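Local coordinates for MlnD (Bacillus methylotrophicus, PDB 5IL5), which forms the dehydratase-family domain of a macrolactin trans-AT polyketide synthase, of a family that removes water from beta-hydroxyacyl intermediates carried on acyl carrier protein, at residues S182-H190 against P215-Q223; G196-A204 against E251-Q259. All blocks are in the same frame, centred on the assembly; numbering follows the deposited sequence.

In the fold
From the N terminus, residues 182-190 leave a short 3-10 turn and enter strand 188-194; strand 197-202 follows at once, then helix 215-229 and, later, strand 254-258. Interaction 1 closes a loop of 24 residues by setting the approach to the first strand on the start of the helix. Interaction 2 closes one of 46 residues, pairing the second strand with strand 254-258. The segments alternate along the chain, so the two loops cross rather than nest. They meet where E189 and H190 form a classic beta bulge opposite K201, and where S220 of the helix packs on I202. Together they tie helix and sheet within the predicted C-terminal hotdog fold.

Interaction 1 of 2, residues S182-H190 against P215-Q223; sequences SDSLKAAEH and PEVIESVYQ
L185 and E216 have their CA atoms 4.5 Å apart where segment 182-190 passes slantwise over the start of helix 215-223, in the same general sense, before diverging toward A188, where S220 is nearest. A short 3-10 turn at 183-184 leads in and strand 188-190 leads out. L185 packs through one branch: CD2 sits 3.5 Å from P215 O and 3.6 Å from E219 CB, its flexible isobutyl group reaching across the first helical turn. Small A187 lets the backbone come close, its CB resting 3.7 Å from both S220 OG and E216 CG. The hydroxyl of S220 turns back on its own helix and bonds E216 O, which S220 N also reaches, from the other face of the carbonyl plane. The polar tie across the contact is Q223 NE2 to L185 O, 3.0 Å long with an angle of 158° at the hydrogen, and the acceptor lies close to the amide plane. Q223 CG is anti to the carbonyl carbon (chi1 -77°), and the chain beyond extends to reach this carbonyl, while OE1 bonds Y171 OH and so fixes the amide's rotation. E219 OE2 and Q223 NE2 both bond Y179 OH. In polyketide synthase dehydratases the helix of the second, C-terminal hotdog carries a DxxxQ/H motif; E219 and Q223 have its spacing, with glutamate first, consistent with an active-site wall here.

Interaction 2 of 2, residues G196-A204 against E251-Q259; sequences GQVLLKIKA and EPVYVYAEQ
V198 and A257, then L200 and V255, form two hydrogen-bonded pairs of an antiparallel ladder whose strand axes pass 4.5 Å apart at 167°. L200 N meets V255 O at 2.7 Å in the carbonyl plane, and I202 N continues the series to V253 O at 2.8 Å. The close-packed side is the one bearing V198, L200, V255 and A257. V198 CG1 lies 3.8 Å from A257 CB, the small alanine suiting its beta-branched partner. I202 crosses V255 at about a right angle, its CD1 4.1 Å from V255 CG2; with CG1 between the backbone N and the carbonyl carbon (chi1 59°), the longer branch is carried over the neighbouring strand.

L199, Y254 and Y256 line the other face. L199 CD1 lies 3.7 Å from Y254 CB and near the plane of the Y256 ring, at its edge. Toward the strand ends this face becomes polar and more open to solvent: the Q197 side chain crosses Y256 obliquely, its amide near the hydroxyl but not hydrogen-bonded to it, and that hydroxyl instead gives a bond to E258 OE1, 2.7 Å away. K201 lays its methylenes over V253 CG1 and returns NZ to I202 O from above the carbonyl plane. The face with L200 and I202 meets A224 and S220 of helix 215-229, as a curved antiparallel hotdog sheet wraps round its long helix.

Interaction 1 of 2, residues S182-H190 against P215-Q223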
loop_
_atom_site.group_PDB
_atom_site.type_symbol
_atom_site.label_atom_id
_atom_site.label_comp_id
_atom_site.label_asym_id
_atom_site.label_seq_id
_atom_site.Cartn_x
_atom_site.Cartn_y
_atom_site.Cartn_z
ATOM N N SER A 182 -13.350 27.787 7.066
ATOM C CA SER A 182 -13.780 27.889 5.678
ATOM C C SER A 182 -15.271 27.591 5.547
ATOM O O SER A 182 -15.846 26.820 6.321
ATOM C CB SER A 182 -12.963 26.927 4.819
ATOM O OG SER A 182 -13.144 25.587 5.241
ATOM N N ASP A 183 -15.902 28.211 4.544
ATOM C CA ASP A 183 -17.331 27.993 4.330
ATOM C C ASP A 183 -17.646 26.518 4.134
ATOM O O ASP A 183 -18.766 26.076 4.419
ATOM C CB ASP A 183 -17.823 28.769 3.109
ATOM C CG ASP A 183 -17.724 30.265 3.288
ATOM O OD1 ASP A 183 -17.487 30.722 4.430
ATOM O OD2 ASP A 183 -17.891 30.988 2.280
ATOM N N SER A 184 -16.674 25.745 3.649
ATOM C CA SER A 184 -16.853 24.308 3.499
ATOM C C SER A 184 -17.056 23.605 4.832
ATOM O O SER A 184 -17.454 22.436 4.836
ATOM C CB SER A 184 -15.642 23.704 2.793
ATOM O OG SER A 184 -14.465 23.979 3.529
ATOM N N LEU A 185 -16.807 24.282 5.951
ATOM C CA LEU A 185 -17.021 23.718 7.278
ATOM C C LEU A 185 -18.119 24.443 8.051
ATOM O O LEU A 185 -18.242 24.258 9.265
ATOM C CB LEU A 185 -15.718 23.741 8.072
ATOM C CG LEU A 185 -14.662 22.743 7.606
ATOM C CD1 LEU A 185 -13.285 23.146 8.097
ATOM C CD2 LEU A 185 -15.017 21.364 8.112
ATOM N N LYS A 186 -18.920 25.260 7.369
ATOM C CA LYS A 186 -20.001 26.012 8.000
ATOM C C LYS A 186 -21.325 25.321 7.682
ATOM O O LYS A 186 -22.062 25.701 6.771
ATOM C CB LYS A 186 -19.982 27.460 7.527
ATOM C CG LYS A 186 -18.865 28.273 8.143
ATOM C CD LYS A 186 -19.067 29.750 7.911
ATOM C CE LYS A 186 -17.794 30.520 8.171
ATOM N NZ LYS A 186 -18.073 31.961 8.408
ATOM N N ALA A 187 -21.618 24.275 8.455
ATOM C CA ALA A 187 -22.832 23.493 8.283
ATOM C C ALA A 187 -23.950 23.888 9.243
ATOM O O ALA A 187 -25.091 23.457 9.048
ATOM C CB ALA A 187 -22.514 22.005 8.457
ATOM N N ALA A 188 -23.657 24.679 10.269
ATOM C CA ALA A 188 -24.673 25.083 11.234
ATOM C C ALA A 188 -25.654 26.070 10.605
ATOM O O ALA A 188 -25.245 27.105 10.068
ATOM C CB ALA A 188 -24.009 25.697 12.465
ATOM N N GLU A 189 -26.947 25.744 10.666
ATOM C CA GLU A 189 -27.992 26.650 10.200
ATOM C C GLU A 189 -28.514 27.546 11.321
ATOM O O GLU A 189 -28.736 28.741 11.098
ATOM C CB GLU A 189 -29.152 25.868 9.573
ATOM C CG GLU A 189 -28.844 25.239 8.213
ATOM C CD GLU A 189 -30.097 24.940 7.418
ATOM O OE1 GLU A 189 -31.182 24.857 8.030
ATOM O OE2 GLU A 189 -29.995 24.787 6.180
ATOM N N HIS A 190 -28.730 27.001 12.519
ATOM C CA HIS A 190 -29.113 27.822 13.662
ATOM C C HIS A 190 -28.814 27.051 14.944
ATOM O O HIS A 190 -28.536 25.850 14.920
ATOM C CB HIS A 190 -30.582 28.252 13.594
ATOM C CG HIS A 190 -31.551 27.113 13.556
ATOM N ND1 HIS A 190 -31.898 26.393 14.678
ATOM C CD2 HIS A 190 -32.252 26.576 12.530
ATOM C CE1 HIS A 190 -32.773 25.460 14.346
ATOM N NE2 HIS A 190 -33.005 25.550 13.048
ATOM N N PRO A 215 -16.520 15.992 6.843
ATOM C CA PRO A 215 -15.754 17.014 7.572
ATOM C C PRO A 215 -16.632 18.060 8.239
ATOM O O PRO A 215 -16.376 18.426 9.394
ATOM C CB PRO A 215 -14.857 17.618 6.477
ATOM C CG PRO A 215 -15.552 17.317 5.206
ATOM C CD PRO A 215 -16.183 15.981 5.409
ATOM N N GLU A 216 -17.673 18.542 7.553
ATOM C CA GLU A 216 -18.507 19.585 8.139
ATOM C C GLU A 216 -19.367 19.054 9.277
ATOM O O GLU A 216 -19.668 19.800 10.215
ATOM C CB GLU A 216 -19.375 20.259 7.072
ATOM C CG GLU A 216 -20.571 19.467 6.554
ATOM C CD GLU A 216 -20.197 18.409 5.544
ATOM O OE1 GLU A 216 -19.002 18.292 5.206
ATOM O OE2 GLU A 216 -21.114 17.707 5.071
ATOM N N VAL A 217 -19.761 17.780 9.230
ATOM C CA VAL A 217 -20.555 17.215 10.319
ATOM C C VAL A 217 -19.729 17.129 11.598
ATOM O O VAL A 217 -20.147 17.613 12.656
ATOM C CB VAL A 217 -21.124 15.843 9.918
ATOM C CG1 VAL A 217 -21.876 15.211 11.087
ATOM C CG2 VAL A 217 -22.056 15.990 8.735
ATOM N N ILE A 218 -18.554 16.504 11.532
ATOM C CA ILE A 218 -17.741 16.370 12.733
ATOM C C ILE A 218 -17.190 17.717 13.186
ATOM O O ILE A 218 -16.873 17.881 14.368
ATOM C CB ILE A 218 -16.618 15.334 12.511
ATOM C CG1 ILE A 218 -15.925 14.981 13.833
ATOM C CG2 ILE A 218 -15.584 15.833 11.507
ATOM C CD1 ILE A 218 -16.770 14.175 14.800
ATOM N N GLU A 219 -17.056 18.693 12.284
ATOM C CA GLU A 219 -16.635 20.020 12.721
ATOM C C GLU A 219 -17.763 20.765 13.422
ATOM O O GLU A 219 -17.503 21.582 14.310
ATOM C CB GLU A 219 -16.119 20.834 11.537
ATOM C CG GLU A 219 -15.398 22.107 11.943
ATOM C CD GLU A 219 -14.179 21.854 12.801
ATOM O OE1 GLU A 219 -13.609 20.746 12.733
ATOM O OE2 GLU A 219 -13.799 22.766 13.558
ATOM N N SER A 220 -19.015 20.509 13.039
ATOM C CA SER A 220 -20.135 21.006 13.830
ATOM C C SER A 220 -20.040 20.515 15.267
ATOM O O SER A 220 -20.360 21.249 16.206
ATOM C CB SER A 220 -21.457 20.569 13.206
ATOM O OG SER A 220 -21.685 21.236 11.982
ATOM N N VAL A 221 -19.617 19.265 15.452
ATOM C CA VAL A 221 -19.417 18.722 16.791
ATOM C C VAL A 221 -18.446 19.595 17.569
ATOM O O VAL A 221 -18.719 19.999 18.704
ATOM C CB VAL A 221 -18.928 17.264 16.699
ATOM C CG1 VAL A 221 -18.329 16.781 18.031
ATOM C CG2 VAL A 221 -20.068 16.363 16.216
ATOM N N TYR A 222 -17.302 19.904 16.965
ATOM C CA TYR A 222 -16.318 20.745 17.632
ATOM C C TYR A 222 -16.868 22.148 17.855
ATOM O O TYR A 222 -16.671 22.735 18.924
ATOM C CB TYR A 222 -15.023 20.771 16.817
ATOM C CG TYR A 222 -13.868 21.436 17.526
ATOM C CD1 TYR A 222 -13.359 20.895 18.691
ATOM C CD2 TYR A 222 -13.235 22.552 16.996
ATOM C CE1 TYR A 222 -12.303 21.471 19.350
ATOM C CE2 TYR A 222 -12.158 23.129 17.644
ATOM C CZ TYR A 222 -11.700 22.584 18.818
ATOM O OH TYR A 222 -10.628 23.170 19.448
ATOM N N GLN A 223 -17.580 22.692 16.866
ATOM C CA GLN A 223 -18.130 24.037 16.998
ATOM C C GLN A 223 -19.100 24.127 18.173
ATOM O O GLN A 223 -19.074 25.099 18.935
ATOM C CB GLN A 223 -18.812 24.449 15.691
ATOM C CG GLN A 223 -17.841 24.858 14.592
ATOM C CD GLN A 223 -18.472 24.889 13.213
ATOM O OE1 GLN A 223 -19.685 24.985 13.080
ATOM N NE2 GLN A 223 -17.648 24.800 12.180
#

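Interaction 2 of 2, residues G196-A204 against E251-Q259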
loop_
_atom_site.group_PDB
_atom_site.type_symbol
_atom_site.label_atom_id
_atom_site.label_comp_id
_atom_site.label_asym_id
_atom_site.label_seq_id
_atom_site.Cartn_x
_atom_site.Cartn_y
_atom_site.Cartn_z
ATOM N N GLY A 196 -26.075 25.415 29.675
ATOM C CA GLY A 196 -24.867 24.694 29.323
ATOM C C GLY A 196 -25.143 23.519 28.416
ATOM O O GLY A 196 -24.416 22.520 28.450
ATOM N N GLN A 197 -26.191 23.621 27.607
ATOM C CA GLN A 197 -26.536 22.638 26.598
ATOM C C GLN A 197 -26.808 23.386 25.302
ATOM O O GLN A 197 -27.254 24.534 25.325
ATOM C CB GLN A 197 -27.768 21.828 27.026
ATOM C CG GLN A 197 -27.668 21.222 28.428
ATOM C CD GLN A 197 -28.980 20.606 28.889
ATOM O OE1 GLN A 197 -30.060 20.980 28.415
ATOM N NE2 GLN A 197 -28.893 19.650 29.811
ATOM N N VAL A 198 -26.507 22.754 24.170
ATOM C CA VAL A 198 -26.669 23.400 22.871
ATOM C C VAL A 198 -27.151 22.362 21.868
ATOM O O VAL A 198 -26.633 21.241 21.833
ATOM C CB VAL A 198 -25.360 24.062 22.385
ATOM C CG1 VAL A 198 -24.287 23.022 22.104
ATOM C CG2 VAL A 198 -25.613 24.925 21.155
ATOM N N LEU A 199 -28.154 22.724 21.073
ATOM C CA LEU A 199 -28.610 21.910 19.953
ATOM C C LEU A 199 -28.412 22.712 18.678
ATOM O O LEU A 199 -29.016 23.777 18.515
ATOM C CB LEU A 199 -30.074 21.499 20.121
ATOM C CG LEU A 199 -30.651 20.549 19.064
ATOM C CD1 LEU A 199 -29.929 19.204 19.060
ATOM C CD2 LEU A 199 -32.142 20.345 19.275
ATOM N N LEU A 200 -27.582 22.196 17.774
ATOM C CA LEU A 200 -27.346 22.829 16.486
ATOM C C LEU A 200 -28.163 22.151 15.397
ATOM O O LEU A 200 -28.269 20.923 15.354
ATOM C CB LEU A 200 -25.868 22.774 16.105
ATOM C CG LEU A 200 -24.865 23.401 17.069
ATOM C CD1 LEU A 200 -23.471 23.315 16.487
ATOM C CD2 LEU A 200 -25.228 24.845 17.355
ATOM N N LYS A 201 -28.743 22.968 14.525
ATOM C CA LYS A 201 -29.352 22.486 13.294
ATOM C C LYS A 201 -28.307 22.558 12.198
ATOM O O LYS A 201 -27.775 23.636 11.915
ATOM C CB LYS A 201 -30.577 23.310 12.904
ATOM C CG LYS A 201 -31.088 22.990 11.507
ATOM C CD LYS A 201 -31.657 21.592 11.439
ATOM C CE LYS A 201 -32.330 21.358 10.106
ATOM N NZ LYS A 201 -31.316 21.029 9.066
ATOM N N ILE A 202 -28.005 21.418 11.592
ATOM C CA ILE A 202 -26.953 21.363 10.595
ATOM C C ILE A 202 -27.530 20.843 9.293
ATOM O O ILE A 202 -28.572 20.181 9.256
ATOM C CB ILE A 202 -25.762 20.500 11.047
ATOM C CG1 ILE A 202 -26.197 19.058 11.342
ATOM C CG2 ILE A 202 -25.137 21.121 12.277
ATOM C CD1 ILE A 202 -25.070 18.055 11.222
ATOM N N LYS A 203 -26.848 21.189 8.209
ATOM C CA LYS A 203 -27.171 20.676 6.889
ATOM C C LYS A 203 -25.880 20.141 6.302
ATOM O O LYS A 203 -24.950 20.907 6.025
ATOM C CB LYS A 203 -27.806 21.766 6.022
ATOM C CG LYS A 203 -28.101 21.351 4.607
ATOM C CD LYS A 203 -28.804 22.458 3.848
ATOM C CE LYS A 203 -28.844 22.140 2.377
ATOM N NZ LYS A 203 -29.662 20.942 2.126
ATOM N N ALA A 204 -25.822 18.827 6.126
ATOM C CA ALA A 204 -24.623 18.221 5.593
ATOM C C ALA A 204 -24.475 18.604 4.132
ATOM O O ALA A 204 -25.440 18.962 3.450
ATOM C CB ALA A 204 -24.663 16.702 5.739
ATOM N N GLU A 251 -29.019 10.418 7.512
ATOM C CA GLU A 251 -28.608 11.801 7.334
ATOM C C GLU A 251 -28.495 12.492 8.691
ATOM O O GLU A 251 -29.457 12.468 9.472
ATOM C CB GLU A 251 -29.621 12.526 6.453
ATOM C CG GLU A 251 -29.226 13.933 6.009
ATOM C CD GLU A 251 -27.956 13.961 5.165
ATOM O OE1 GLU A 251 -27.541 12.888 4.672
ATOM O OE2 GLU A 251 -27.389 15.063 4.974
ATOM N N PRO A 252 -27.352 13.095 9.022
ATOM C CA PRO A 252 -27.261 13.870 10.265
ATOM C C PRO A 252 -27.960 15.217 10.132
ATOM O O PRO A 252 -27.866 15.892 9.105
ATOM C CB PRO A 252 -25.748 14.029 10.468
ATOM C CG PRO A 252 -25.188 13.996 9.092
ATOM C CD PRO A 252 -26.064 13.053 8.308
ATOM N N VAL A 253 -28.681 15.595 11.187
ATOM C CA VAL A 253 -29.541 16.773 11.151
ATOM C C VAL A 253 -29.210 17.701 12.312
ATOM O O VAL A 253 -29.251 18.927 12.167
ATOM C CB VAL A 253 -31.026 16.366 11.201
ATOM C CG1 VAL A 253 -31.930 17.592 11.126
ATOM C CG2 VAL A 253 -31.362 15.398 10.081
ATOM N N TYR A 254 -28.879 17.129 13.468
ATOM C CA TYR A 254 -28.653 17.908 14.676
ATOM C C TYR A 254 -27.337 17.520 15.332
ATOM O O TYR A 254 -26.835 16.407 15.159
ATOM C CB TYR A 254 -29.780 17.715 15.693
ATOM C CG TYR A 254 -31.131 18.208 15.249
ATOM C CD1 TYR A 254 -31.476 19.547 15.378
ATOM C CD2 TYR A 254 -32.067 17.337 14.712
ATOM C CE1 TYR A 254 -32.707 20.000 14.985
ATOM C CE2 TYR A 254 -33.300 17.788 14.312
ATOM C CZ TYR A 254 -33.615 19.121 14.449
ATOM O OH TYR A 254 -34.848 19.571 14.052
ATOM N N VAL A 255 -26.800 18.456 16.113
ATOM C CA VAL A 255 -25.662 18.212 16.990
ATOM C C VAL A 255 -26.018 18.710 18.390
ATOM O O VAL A 255 -26.362 19.885 18.567
ATOM C CB VAL A 255 -24.388 18.897 16.460
ATOM C CG1 VAL A 255 -23.262 18.854 17.488
ATOM C CG2 VAL A 255 -23.944 18.258 15.138
ATOM N N TYR A 256 -25.931 17.824 19.381
ATOM C CA TYR A 256 -26.258 18.140 20.771
ATOM C C TYR A 256 -25.027 17.953 21.651
ATOM O O TYR A 256 -24.341 16.934 21.545
ATOM C CB TYR A 256 -27.397 17.248 21.277
ATOM C CG TYR A 256 -27.712 17.426 22.744
ATOM C CD1 TYR A 256 -28.451 18.515 23.193
ATOM C CD2 TYR A 256 -27.270 16.509 23.682
ATOM C CE1 TYR A 256 -28.740 18.678 24.532
ATOM C CE2 TYR A 256 -27.551 16.667 25.028
ATOM C CZ TYR A 256 -28.288 17.755 25.447
ATOM O OH TYR A 256 -28.573 17.924 26.785
ATOM N N ALA A 257 -24.761 18.922 22.531
ATOM C CA ALA A 257 -23.580 18.889 23.392
ATOM C C ALA A 257 -23.932 19.356 24.801
ATOM O O ALA A 257 -24.812 20.200 24.977
ATOM C CB ALA A 257 -22.464 19.768 22.803
ATOM N N GLU A 258 -23.233 18.815 25.809
ATOM C CA GLU A 258 -23.540 19.187 27.189
ATOM C C GLU A 258 -22.353 18.972 28.126
ATOM O O GLU A 258 -21.353 18.338 27.782
ATOM C CB GLU A 258 -24.743 18.403 27.721
ATOM C CG GLU A 258 -24.618 16.898 27.602
ATOM C CD GLU A 258 -25.715 16.185 28.368
ATOM O OE1 GLU A 258 -26.829 16.756 28.471
ATOM O OE2 GLU A 258 -25.463 15.066 28.876
ATOM N N GLN A 259 -22.514 19.530 29.331
ATOM C CA GLN A 259 -21.639 19.433 30.512
ATOM C C GLN A 259 -20.547 20.491 30.464
ATOM O O GLN A 259 -20.459 21.340 31.359
ATOM C CB GLN A 259 -21.003 18.049 30.688
ATOM C CG GLN A 259 -21.694 17.225 31.772
ATOM C CD GLN A 259 -20.866 16.051 32.243
ATOM O OE1 GLN A 259 -19.950 15.571 31.544
ATOM N NE2 GLN A 259 -21.190 15.568 33.445
#